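Local coordinates for acyl-coenzyme A oxidase 3 (Yarrowia lipolytica, PDB 5YS9), which oxidises acyl-CoA esters to trans-2-enoyl-CoAs with its FAD, passing the electrons to oxygen to give hydrogen peroxide in peroxisomal beta-oxidation, at residues R467-G479 with G520-L532. Residues are numbered along the deposited sequence; the frame is centred on the assembly and turned at random.
Sequences RGLIQSCLGHRKG and GAIQRATDKFVEL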
loop_
_atom_site.group_PDB
_atom_site.type_symbol
_atom_site.label_atom_id
_atom_site.label_comp_id
_atom_site.label_asym_id
_atom_site.label_seq_id
_atom_site.Cartn_x
_atom_site.Cartn_y
_atom_site.Cartn_z
ATOM N N ARG A 467 -10.817 3.141 24.084
ATOM C CA ARG A 467 -11.007 3.737 25.406
ATOM C C ARG A 467 -12.460 4.163 25.597
ATOM O O ARG A 467 -13.041 3.877 26.638
ATOM C CB ARG A 467 -10.063 4.926 25.614
ATOM C CG ARG A 467 -10.202 5.692 26.937
ATOM C CD ARG A 467 -9.269 6.892 27.105
ATOM N NE ARG A 467 -9.550 7.910 26.084
ATOM C CZ ARG A 467 -8.648 8.524 25.288
ATOM N NH1 ARG A 467 -7.330 8.269 25.384
ATOM N NH2 ARG A 467 -9.062 9.425 24.385
ATOM N N GLY A 468 -13.055 4.822 24.611
ATOM C CA GLY A 468 -14.436 5.227 24.701
ATOM C C GLY A 468 -15.447 4.090 24.921
ATOM O O GLY A 468 -16.495 4.295 25.546
ATOM N N LEU A 469 -15.160 2.898 24.393
ATOM C CA LEU A 469 -16.070 1.777 24.544
ATOM C C LEU A 469 -15.983 1.161 25.949
ATOM O O LEU A 469 -16.957 0.659 26.462
ATOM C CB LEU A 469 -15.746 0.694 23.539
ATOM C CG LEU A 469 -16.017 1.015 22.080
ATOM C CD1 LEU A 469 -15.289 -0.017 21.197
ATOM C CD2 LEU A 469 -17.521 1.081 21.814
ATOM N N ILE A 470 -14.782 1.149 26.513
ATOM C CA ILE A 470 -14.563 0.677 27.839
ATOM C C ILE A 470 -15.266 1.600 28.870
ATOM O O ILE A 470 -15.917 1.111 29.815
ATOM C CB ILE A 470 -13.067 0.551 28.101
ATOM C CG1 ILE A 470 -12.516 -0.613 27.287
ATOM C CG2 ILE A 470 -12.808 0.349 29.593
ATOM C CD1 ILE A 470 -11.004 -0.707 27.369
ATOM N N GLN A 471 -15.155 2.907 28.656
ATOM C CA GLN A 471 -15.882 3.897 29.443
ATOM C C GLN A 471 -17.391 3.767 29.294
ATOM O O GLN A 471 -18.105 3.912 30.293
ATOM C CB GLN A 471 -15.437 5.327 29.130
ATOM C CG GLN A 471 -14.046 5.659 29.671
ATOM C CD GLN A 471 -13.438 6.919 29.028
ATOM O OE1 GLN A 471 -13.754 7.267 27.879
ATOM N NE2 GLN A 471 -12.584 7.610 29.776
ATOM N N SER A 472 -17.875 3.480 28.082
ATOM C CA SER A 472 -19.324 3.240 27.885
ATOM C C SER A 472 -19.833 1.994 28.648
ATOM O O SER A 472 -20.887 2.045 29.261
ATOM C CB SER A 472 -19.659 3.112 26.404
ATOM O OG SER A 472 -19.698 4.393 25.821
ATOM N N CYS A 473 -19.062 0.903 28.572
ATOM C CA CYS A 473 -19.352 -0.358 29.231
ATOM C C CYS A 473 -19.323 -0.188 30.748
ATOM O O CYS A 473 -20.260 -0.584 31.397
ATOM C CB CYS A 473 -18.335 -1.399 28.812
ATOM S SG CYS A 473 -18.418 -3.076 29.536
ATOM N N LEU A 474 -18.266 0.419 31.290
ATOM C CA LEU A 474 -18.150 0.725 32.743
ATOM C C LEU A 474 -19.248 1.681 33.254
ATOM O O LEU A 474 -19.855 1.408 34.277
ATOM C CB LEU A 474 -16.761 1.293 33.065
ATOM C CG LEU A 474 -16.350 1.469 34.529
ATOM C CD1 LEU A 474 -16.479 0.204 35.399
ATOM C CD2 LEU A 474 -14.910 1.936 34.535
ATOM N N GLY A 475 -19.542 2.763 32.525
ATOM C CA GLY A 475 -20.682 3.623 32.868
ATOM C C GLY A 475 -22.043 2.914 32.833
ATOM O O GLY A 475 -22.938 3.280 33.590
ATOM N N HIS A 476 -22.212 1.926 31.975
ATOM C CA HIS A 476 -23.409 1.111 31.996
ATOM C C HIS A 476 -23.551 0.288 33.276
ATOM O O HIS A 476 -24.622 0.176 33.837
ATOM C CB HIS A 476 -23.444 0.205 30.775
ATOM C CG HIS A 476 -24.671 -0.640 30.681
ATOM N ND1 HIS A 476 -25.927 -0.108 30.520
ATOM C CD2 HIS A 476 -24.835 -1.977 30.729
ATOM C CE1 HIS A 476 -26.812 -1.082 30.480
ATOM N NE2 HIS A 476 -26.174 -2.226 30.602
ATOM N N ARG A 477 -22.444 -0.277 33.726
ATOM C CA ARG A 477 -22.400 -1.120 34.905
ATOM C C ARG A 477 -22.761 -0.321 36.139
ATOM O O ARG A 477 -23.214 -0.862 37.127
ATOM C CB ARG A 477 -21.025 -1.742 35.069
ATOM C CG ARG A 477 -20.559 -2.545 33.882
ATOM C CD ARG A 477 -19.367 -3.370 34.281
ATOM N NE ARG A 477 -18.931 -4.267 33.235
ATOM C CZ ARG A 477 -17.766 -4.894 33.238
ATOM N NH1 ARG A 477 -16.925 -4.719 34.229
ATOM N NH2 ARG A 477 -17.445 -5.693 32.246
ATOM N N LYS A 478 -22.509 0.976 36.067
ATOM C CA LYS A 478 -22.804 1.903 37.139
ATOM C C LYS A 478 -24.180 2.515 36.977
ATOM O O LYS A 478 -24.537 3.433 37.690
ATOM C CB LYS A 478 -21.742 2.986 37.218
ATOM C CG LYS A 478 -20.409 2.459 37.699
ATOM C CD LYS A 478 -19.333 3.524 37.733
ATOM C CE LYS A 478 -17.957 2.893 37.708
ATOM N NZ LYS A 478 -16.890 3.860 38.066
ATOM N N GLY A 479 -24.934 2.022 36.006
ATOM C CA GLY A 479 -26.298 2.411 35.860
ATOM C C GLY A 479 -26.592 3.444 34.801
ATOM O O GLY A 479 -27.749 3.785 34.654
ATOM N N GLY A 520 -17.791 -9.606 24.031
ATOM C CA GLY A 520 -16.782 -10.381 24.732
ATOM C C GLY A 520 -15.546 -9.580 24.956
ATOM O O GLY A 520 -15.111 -9.407 26.072
ATOM N N ALA A 521 -15.011 -9.039 23.884
ATOM C CA ALA A 521 -13.762 -8.328 23.956
ATOM C C ALA A 521 -13.884 -7.096 24.858
ATOM O O ALA A 521 -13.005 -6.842 25.682
ATOM C CB ALA A 521 -13.329 -7.934 22.554
ATOM N N ILE A 522 -14.983 -6.360 24.721
ATOM C CA ILE A 522 -15.204 -5.139 25.520
ATOM C C ILE A 522 -15.457 -5.410 27.018
ATOM O O ILE A 522 -14.905 -4.712 27.882
ATOM C CB ILE A 522 -16.380 -4.312 24.953
ATOM C CG1 ILE A 522 -16.004 -3.785 23.579
ATOM C CG2 ILE A 522 -16.775 -3.153 25.901
ATOM C CD1 ILE A 522 -17.166 -3.281 22.759
ATOM N N GLN A 523 -16.304 -6.390 27.332
ATOM C CA GLN A 523 -16.517 -6.751 28.752
ATOM C C GLN A 523 -15.205 -7.213 29.421
ATOM O O GLN A 523 -14.925 -6.804 30.563
ATOM C CB GLN A 523 -17.602 -7.819 28.930
ATOM C CG GLN A 523 -19.007 -7.482 28.386
ATOM C CD GLN A 523 -19.752 -6.396 29.128
ATOM O OE1 GLN A 523 -19.349 -5.991 30.204
ATOM N NE2 GLN A 523 -20.854 -5.919 28.547
ATOM N N ARG A 524 -14.391 -8.015 28.730
ATOM C CA ARG A 524 -13.140 -8.528 29.354
ATOM C C ARG A 524 -12.137 -7.389 29.543
ATOM O O ARG A 524 -11.520 -7.255 30.610
ATOM C CB ARG A 524 -12.529 -9.713 28.579
ATOM C CG ARG A 524 -13.127 -11.065 29.018
ATOM C CD ARG A 524 -12.838 -12.248 28.085
ATOM N NE ARG A 524 -11.887 -11.873 27.034
ATOM C CZ ARG A 524 -12.157 -11.730 25.730
ATOM N NH1 ARG A 524 -13.350 -11.999 25.212
ATOM N NH2 ARG A 524 -11.185 -11.328 24.921
ATOM N N ALA A 525 -12.034 -6.542 28.528
ATOM C CA ALA A 525 -11.195 -5.339 28.610
ATOM C C ALA A 525 -11.667 -4.393 29.713
ATOM O O ALA A 525 -10.853 -3.820 30.409
ATOM C CB ALA A 525 -11.138 -4.602 27.265
ATOM N N THR A 526 -12.970 -4.218 29.853
ATOM C CA THR A 526 -13.498 -3.404 30.931
ATOM C C THR A 526 -13.205 -4.048 32.303
ATOM O O THR A 526 -12.788 -3.335 33.214
ATOM C CB THR A 526 -14.983 -3.150 30.758
ATOM O OG1 THR A 526 -15.221 -2.614 29.453
ATOM C CG2 THR A 526 -15.475 -2.147 31.809
ATOM N N ASP A 527 -13.375 -5.376 32.424
ATOM C CA ASP A 527 -12.997 -6.113 33.665
ATOM C C ASP A 527 -11.538 -5.864 34.066
ATOM O O ASP A 527 -11.265 -5.607 35.256
ATOM C CB ASP A 527 -13.182 -7.649 33.548
ATOM C CG ASP A 527 -14.645 -8.075 33.482
ATOM O OD1 ASP A 527 -15.539 -7.282 33.822
ATOM O OD2 ASP A 527 -14.912 -9.210 33.038
ATOM N N LYS A 528 -10.617 -5.982 33.097
ATOM C CA LYS A 528 -9.173 -5.799 33.341
ATOM C C LYS A 528 -8.838 -4.379 33.773
ATOM O O LYS A 528 -7.919 -4.159 34.563
ATOM C CB LYS A 528 -8.330 -6.126 32.094
ATOM C CG LYS A 528 -8.169 -7.593 31.748
ATOM C CD LYS A 528 -7.152 -7.786 30.610
ATOM C CE LYS A 528 -6.169 -8.939 30.822
ATOM N NZ LYS A 528 -6.726 -10.222 30.313
ATOM N N PHE A 529 -9.561 -3.420 33.207
ATOM C CA PHE A 529 -9.391 -2.011 33.533
ATOM C C PHE A 529 -9.760 -1.772 34.988
ATOM O O PHE A 529 -9.127 -0.970 35.673
ATOM C CB PHE A 529 -10.295 -1.168 32.641
ATOM C CG PHE A 529 -10.382 0.256 33.056
ATOM C CD1 PHE A 529 -11.320 0.661 33.982
ATOM C CD2 PHE A 529 -9.517 1.191 32.530
ATOM C CE1 PHE A 529 -11.433 1.983 34.355
ATOM C CE2 PHE A 529 -9.604 2.526 32.912
ATOM C CZ PHE A 529 -10.580 2.926 33.825
ATOM N N VAL A 530 -10.831 -2.443 35.417
ATOM C CA VAL A 530 -11.262 -2.447 36.809
ATOM C C VAL A 530 -10.227 -3.148 37.738
ATOM O O VAL A 530 -9.934 -2.616 38.803
ATOM C CB VAL A 530 -12.713 -3.009 36.972
ATOM C CG1 VAL A 530 -13.118 -3.132 38.433
ATOM C CG2 VAL A 530 -13.725 -2.118 36.263
ATOM N N GLU A 531 -9.673 -4.302 37.355
ATOM C CA GLU A 531 -8.628 -4.931 38.179
ATOM C C GLU A 531 -7.418 -3.988 38.290
ATOM O O GLU A 531 -6.784 -3.898 39.353
ATOM C CB GLU A 531 -8.143 -6.279 37.619
ATOM C CG GLU A 531 -9.106 -7.463 37.701
ATOM C CD GLU A 531 -8.637 -8.653 36.821
ATOM O OE1 GLU A 531 -9.471 -9.260 36.094
ATOM O OE2 GLU A 531 -7.408 -8.964 36.832
ATOM N N LEU A 532 -7.097 -3.299 37.194
ATOM C CA LEU A 532 -5.868 -2.514 37.135
ATOM C C LEU A 532 -5.970 -1.196 37.891
ATOM O O LEU A 532 -4.966 -0.750 38.465
ATOM C CB LEU A 532 -5.423 -2.287 35.683
ATOM C CG LEU A 532 -4.736 -3.477 34.995
ATOM C CD1 LEU A 532 -4.684 -3.181 33.509
ATOM C CD2 LEU A 532 -3.338 -3.768 35.528
#
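The Arg477 guanidinium carries Thr526 CG2 over the centre of one face, 3.8 Å above its plane, while the Gln523 amide and the Asp527 carboxylate gather at its edge. The amide lies nearly coplanar with the guanidinium, and Gln523 OE1 receives an almost straight bond from Arg477 NH2 (2.8 Å, 175°). Asp527 OD1 is gripped by two nitrogens: Arg477 NH1 comes in nearly in line with the C-O bond, whereas NH2, also at 2.9 Å, approaches from above the carboxylate plane. NH2 further reaches the backbone Gln523 O, on the face away from the helical Asp527 N. Bent at chi2 (-69°), Gln523 folds its amide back to this guanidinium, and its OE1 also comes near Cys473 SG. An alanine in place of Asp527 takes away the carboxylate, and the Arg477 guanidinium, still bonded to Gln523, would probably be without its charged mate and freer to swing. These contacts join helices 458-477 and 507-534 of the all-helical C-terminal part of the acyl-CoA oxidase fold; where they meet, the axes of 467-477 and 520-532 pass 9.1 Å apart at a crossing angle of -79°. Thr526 is the knob in a hole made by Ile470, Cys473, Leu474 and Arg477; its OG1, bonded to Ile522 O one turn back (2.6 Å), faces Ile470 and Cys473, and its CG2 lies by Leu474 and Arg477. Beside the knob, Leu474 crosses the Phe529 side chain at about a right angle, CD2 3.5 Å from CE1, while its CD1 meets Val530 CG2. Phe529 also stacks on Phe543 of helix 539-545. Ile470 CD1 rests on Ala525 CB, and Ile522 CG2 packs against Cys473 CB at 3.7 Å. Beyond Arg477, Gly479 closes helix 458-477 in a Schellman motif.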